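Local atomic coordinates of lysine cyclodeaminase (PDB entry 5YU3), a protein that binds NAD and catalyses the cyclising deamination of L-lysine, probably to L-pipecolic acid, and also recognises L-ornithine and L-2,4-diaminobutyric acid. Residues Gly7-Asp10 with Val11-Val15; Gly147-Ala150 with Val151-Leu154. All coordinates share one frame; numbering follows the deposited sequence.

How the contacts relate
Both contacts lie at the beginning of a helix, one with an aspartate of the first turn bonded back to the N-cap residue, the other with backbone N-H groups given to a cofactor. Contact 1 comes first along the chain, at the start of helix 8-18, directly after strand 3-6 of the mixed sheet. Contact 2 follows much later, at the start of helix 148-160, between strands 140-144 and 165-169 of the parallel sheet that carries the dinucleotide. Their centres are about 20 Å apart, and the nearest atoms, about 9 Å apart, do not touch. Both touch the second subunit, but contact 2 lies in the NAD pocket, whereas the Arg-8 end of contact 1 is hydrogen-bonded to that subunit.

Contact 1 of 2, residues Gly7-Asp10 with Val11-Val15; sequences GRRD and VAEVV
Arg-9 and Glu-13, one helical turn apart, lay their charged ends flat against each other on the outer side of helix 8-18. Glu-13 can be followed outward. Its CB rests near Arg-9 O and Asp-10 O, and Glu-13 CG packs 3.3 Å from Arg-9 O while also facing Arg-9 NE. The chain then bends at chi2 (-64°), which carries Glu-13 CD over the centre of the Arg-9 guanidinium, 3.6 Å above its plane. At the tip, Glu-13 OE1 lies 3.7 Å from Arg-9 NH2. The other oxygen, Glu-13 OE2, lies 3.5 Å from Arg-9 NH1. The two planes are only 8° apart, so this salt bridge is a stack of opposite charges in which no N-H points at OE2. With an alanine here instead of Glu-13, the Arg-9 guanidinium is likely to lose the countercharge stacked on its face and be freer to turn.

In the backbone of the same turns, Val-11 N donates to Gly-7 O at 3.0 Å, and Ala-12, Glu-13 and Val-14 N likewise donate to the carbonyl oxygens four residues earlier, of Arg-8, Arg-9 and Asp-10. Gly-7 occupies the N-cap position. The N-H of Gly-7 N is taken by Asp-10 OD2 at 2.8 Å, through the anti lone pair of that oxygen, so the carboxylate ties the residue before the helix to the first turn. A negative charge here would also be expected to suit the positive end of the helix dipole.

The helix follows strand 3-6 of the mixed sheet and is wedged between several elements. Val-11 and Val-14 pack on Phe-315 of helix 305-321, Val-15 meets Leu-23 of helix 20-39, and Arg-8 reaches across the dimer interface to hydrogen-bond the backbone oxygens of Glu-331 and Met-1 of the second subunit.

Contact 2 of 2, residues Gly147-Ala150 with Val151-Leu154; sequences GAQA and VTQL. With NAD (nicotinamide-adenine-dinucleotide), chain F.
Gln-149 starts its side chain with CG opposite the carbonyl carbon (chi1 -63°), and the chain bends at chi2 (-42°), which curls its amide back toward the NAD pyrophosphate and alongside Thr-152. The setting is the Rossmann-type dinucleotide-binding turn of a beta-alpha-beta unit, with Gly-147 and Ala-150 fitting the GxGxxA pattern where strand 140-144 passes into helix 148-160.

Successive backbone N-H groups take up the two phosphates. Ala-148 N donates to NAD O2A at 2.8 Å, and Gln-149 N to NAD O1N in a nearly straight bond of 168°. Gln-149 NE2 adds a bond to O2N, so this one residue grips two oxygens of the nicotinamide-side phosphate. Gly-147 CA lies 3.3 Å from NAD O5B, and a CB on this residue would run into that oxygen. The helix dipole would be expected to favour the negative pyrophosphate here.

Further along the helix, Gln-153 N binds Gln-149 O at 2.8 Å, and Gln-153 OE1 is held by Ser-126 and Ser-206. Leu-154 turns to the sheet, against Leu-141 and Leu-143, while Val-151 packs on Leu-338 of the second subunit.

One water joins three side chains: it accepts from Gln-153 NE2 and donates to Thr-152 OG1, which is also hydrogen-bonded to Ala-119 O, at 2.8 Å and to Gln-149 OE1 at 2.9 Å.

Contact 1 of 2, residues Gly7-Asp10 with Val11-Val15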
loop_
_atom_site.group_PDB
_atom_site.type_symbol
_atom_site.label_atom_id
_atom_site.label_comp_id
_atom_site.label_asym_id
_atom_site.label_seq_id
_atom_site.Cartn_x
_atom_site.Cartn_y
_atom_site.Cartn_z
ATOM N N GLY A 7 13.491 4.411 14.026
ATOM C CA GLY A 7 12.648 3.992 15.126
ATOM C C GLY A 7 11.878 5.160 15.720
ATOM O O GLY A 7 12.192 6.331 15.485
ATOM N N ARG A 8 10.838 4.830 16.497
ATOM C CA ARG A 8 10.113 5.861 17.245
ATOM C C ARG A 8 11.074 6.717 18.067
ATOM O O ARG A 8 10.847 7.921 18.251
ATOM C CB ARG A 8 9.060 5.216 18.161
ATOM C CG ARG A 8 9.620 4.204 19.166
ATOM C CD ARG A 8 8.569 3.676 20.159
ATOM N NE ARG A 8 7.470 2.995 19.476
ATOM C CZ ARG A 8 7.029 1.768 19.753
ATOM N NH1 ARG A 8 7.589 1.044 20.719
ATOM N NH2 ARG A 8 6.018 1.265 19.054
ATOM N N ARG A 9 12.151 6.113 18.568
ATOM C CA ARG A 9 13.146 6.863 19.327
ATOM C C ARG A 9 13.846 7.887 18.440
ATOM O O ARG A 9 14.042 9.039 18.845
ATOM C CB ARG A 9 14.144 5.884 19.953
ATOM C CG ARG A 9 15.471 6.497 20.360
ATOM C CD ARG A 9 15.357 7.224 21.686
ATOM N NE ARG A 9 16.657 7.716 22.148
ATOM C CZ ARG A 9 16.811 8.522 23.195
ATOM N NH1 ARG A 9 15.747 8.916 23.885
ATOM N NH2 ARG A 9 18.020 8.934 23.550
ATOM N N ASP A 10 14.178 7.502 17.204
ATOM C CA ASP A 10 14.830 8.430 16.288
ATOM C C ASP A 10 13.910 9.589 15.923
ATOM O O ASP A 10 14.349 10.742 15.874
ATOM C CB ASP A 10 15.280 7.688 15.032
ATOM C CG ASP A 10 16.253 6.565 15.340
ATOM O OD1 ASP A 10 17.337 6.850 15.880
ATOM O OD2 ASP A 10 15.930 5.398 15.046
ATOM N N VAL A 11 12.633 9.306 15.651
ATOM C CA VAL A 11 11.695 10.388 15.371
ATOM C C VAL A 11 11.573 11.313 16.580
ATOM O O VAL A 11 11.576 12.542 16.441
ATOM C CB VAL A 11 10.332 9.815 14.941
ATOM C CG1 VAL A 11 9.284 10.898 14.928
ATOM C CG2 VAL A 11 10.460 9.166 13.554
ATOM N N ALA A 12 11.493 10.739 17.782
ATOM C CA ALA A 12 11.444 11.553 18.996
ATOM C C ALA A 12 12.682 12.438 19.128
ATOM O O ALA A 12 12.583 13.605 19.528
ATOM C CB ALA A 12 11.294 10.646 20.218
ATOM N N GLU A 13 13.852 11.911 18.775
ATOM C CA GLU A 13 15.066 12.703 18.923
ATOM C C GLU A 13 15.133 13.811 17.887
ATOM O O GLU A 13 15.657 14.890 18.176
ATOM C CB GLU A 13 16.296 11.802 18.846
ATOM C CG GLU A 13 16.444 10.900 20.069
ATOM C CD GLU A 13 16.664 11.697 21.340
ATOM O OE1 GLU A 13 17.824 12.094 21.590
ATOM O OE2 GLU A 13 15.684 11.938 22.079
ATOM N N VAL A 14 14.598 13.581 16.684
ATOM C CA VAL A 14 14.551 14.653 15.696
ATOM C C VAL A 14 13.713 15.813 16.215
ATOM O O VAL A 14 14.129 16.976 16.157
ATOM C CB VAL A 14 14.019 14.136 14.347
ATOM C CG1 VAL A 14 13.656 15.317 13.448
ATOM C CG2 VAL A 14 15.079 13.267 13.652
ATOM N N VAL A 15 12.504 15.525 16.706
ATOM C CA VAL A 15 11.660 16.636 17.131
ATOM C C VAL A 15 12.202 17.254 18.415
ATOM O O VAL A 15 12.062 18.463 18.628
ATOM C CB VAL A 15 10.185 16.207 17.278
ATOM C CG1 VAL A 15 10.024 15.172 18.354
ATOM C CG2 VAL A 15 9.299 17.430 17.574
#

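Contact 2 of 2, residues Gly147-Ala150 with Val151-Leu154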
loop_
_atom_site.group_PDB
_atom_site.type_symbol
_atom_site.label_atom_id
_atom_site.label_comp_id
_atom_site.label_asym_id
_atom_site.label_seq_id
_atom_site.Cartn_x
_atom_site.Cartn_y
_atom_site.Cartn_z
ATOM N N GLY A 147 -9.217 16.093 19.885
ATOM C CA GLY A 147 -8.375 14.915 19.952
ATOM C C GLY A 147 -6.975 15.210 19.465
ATOM O O GLY A 147 -6.429 16.301 19.687
ATOM N N ALA A 148 -6.398 14.247 18.746
ATOM C CA ALA A 148 -4.995 14.366 18.357
ATOM C C ALA A 148 -4.782 15.472 17.329
ATOM O O ALA A 148 -3.880 16.301 17.489
ATOM C CB ALA A 148 -4.474 13.027 17.831
ATOM N N GLN A 149 -5.580 15.505 16.249
ATOM C CA GLN A 149 -5.316 16.515 15.220
ATOM C C GLN A 149 -5.497 17.924 15.768
ATOM O O GLN A 149 -4.795 18.852 15.349
ATOM C CB GLN A 149 -6.225 16.317 13.999
ATOM C CG GLN A 149 -6.033 14.995 13.249
ATOM C CD GLN A 149 -4.581 14.605 13.078
ATOM O OE1 GLN A 149 -3.771 15.381 12.558
ATOM N NE2 GLN A 149 -4.245 13.379 13.498
ATOM N N ALA A 150 -6.431 18.101 16.701
ATOM C CA ALA A 150 -6.669 19.432 17.248
ATOM C C ALA A 150 -5.400 20.017 17.849
ATOM O O ALA A 150 -5.188 21.235 17.792
ATOM C CB ALA A 150 -7.788 19.373 18.292
ATOM N N VAL A 151 -4.528 19.165 18.395
ATOM C CA VAL A 151 -3.279 19.660 18.977
ATOM C C VAL A 151 -2.431 20.345 17.914
ATOM O O VAL A 151 -1.971 21.476 18.105
ATOM C CB VAL A 151 -2.514 18.514 19.671
ATOM C CG1 VAL A 151 -1.136 18.999 20.182
ATOM C CG2 VAL A 151 -3.360 17.925 20.805
ATOM N N THR A 152 -2.230 19.691 16.761
ATOM C CA THR A 152 -1.380 20.308 15.752
ATOM C C THR A 152 -2.119 21.343 14.913
ATOM O O THR A 152 -1.463 22.204 14.319
ATOM C CB THR A 152 -0.747 19.256 14.835
ATOM O OG1 THR A 152 -1.752 18.344 14.386
ATOM C CG2 THR A 152 0.358 18.479 15.589
ATOM N N GLN A 153 -3.458 21.287 14.853
ATOM C CA GLN A 153 -4.205 22.394 14.262
ATOM C C GLN A 153 -3.931 23.678 15.031
ATOM O O GLN A 153 -3.561 24.702 14.445
ATOM C CB GLN A 153 -5.711 22.092 14.250
ATOM C CG GLN A 153 -6.137 20.943 13.319
ATOM C CD GLN A 153 -5.930 21.280 11.859
ATOM O OE1 GLN A 153 -6.430 22.299 11.368
ATOM N NE2 GLN A 153 -5.171 20.434 11.153
ATOM N N LEU A 154 -4.103 23.634 16.355
ATOM C CA LEU A 154 -3.828 24.809 17.180
ATOM C C LEU A 154 -2.364 25.225 17.064
ATOM O O LEU A 154 -2.058 26.407 16.875
ATOM C CB LEU A 154 -4.199 24.525 18.636
ATOM C CG LEU A 154 -3.652 25.567 19.624
ATOM C CD1 LEU A 154 -4.183 26.951 19.282
ATOM C CD2 LEU A 154 -4.023 25.206 21.031
HETATM P PA NAD F . -9.081 11.549 17.645
HETATM O O1A NAD F . -9.848 10.301 17.949
HETATM O O2A NAD F . -7.762 11.815 18.343
HETATM O O5B NAD F . -10.017 12.810 17.996
HETATM C C5B NAD F . -11.322 12.916 17.415
HETATM C C4B NAD F . -12.188 13.640 18.435
HETATM O O4B NAD F . -13.458 13.937 17.849
HETATM C C3B NAD F . -12.480 12.764 19.657
HETATM O O3B NAD F . -11.999 13.409 20.856
HETATM C C2B NAD F . -13.995 12.638 19.664
HETATM O O2B NAD F . -14.570 12.632 20.968
HETATM C C1B NAD F . -14.409 13.879 18.906
HETATM N N9A NAD F . -15.764 13.873 18.315
HETATM C C8A NAD F . -16.439 12.839 17.762
HETATM N N7A NAD F . -17.663 13.261 17.307
HETATM C C5A NAD F . -17.753 14.585 17.575
HETATM C C6A NAD F . -18.746 15.659 17.383
HETATM N N6A NAD F . -19.932 15.410 16.779
HETATM N N1A NAD F . -18.417 16.901 17.803
HETATM C C2A NAD F . -17.249 17.196 18.405
HETATM N N3A NAD F . -16.304 16.268 18.629
HETATM C C4A NAD F . -16.500 14.978 18.237
HETATM O O3 NAD F . -8.849 11.581 16.037
HETATM P PN NAD F . -7.930 12.596 15.208
HETATM O O1N NAD F . -7.983 13.950 15.876
HETATM O O2N NAD F . -6.599 11.920 14.958
HETATM O O5D NAD F . -8.686 12.649 13.785
HETATM C C5D NAD F . -9.900 13.390 13.643
HETATM C C4D NAD F . -10.338 13.342 12.179
HETATM O O4D NAD F . -9.314 13.884 11.346
HETATM C C3D NAD F . -10.557 11.918 11.696
HETATM O O3D NAD F . -11.675 11.908 10.781
HETATM C C2D NAD F . -9.299 11.622 10.909
HETATM O O2D NAD F . -9.463 10.556 9.964
HETATM C C1D NAD F . -9.072 12.976 10.269
HETATM N N1N NAD F . -7.733 13.196 9.736
HETATM C C2N NAD F . -7.615 13.971 8.650
HETATM C C3N NAD F . -6.374 14.223 8.082
HETATM C C7N NAD F . -6.297 15.108 6.882
HETATM O O7N NAD F . -5.275 15.164 6.230
HETATM N N7N NAD F . -7.366 15.865 6.580
HETATM C C4N NAD F . -5.222 13.695 8.671
HETATM C C5N NAD F . -5.377 12.918 9.818
HETATM C C6N NAD F . -6.648 12.685 10.345
HETATM O O HOH W 1 -3.855 18.259 12.473
#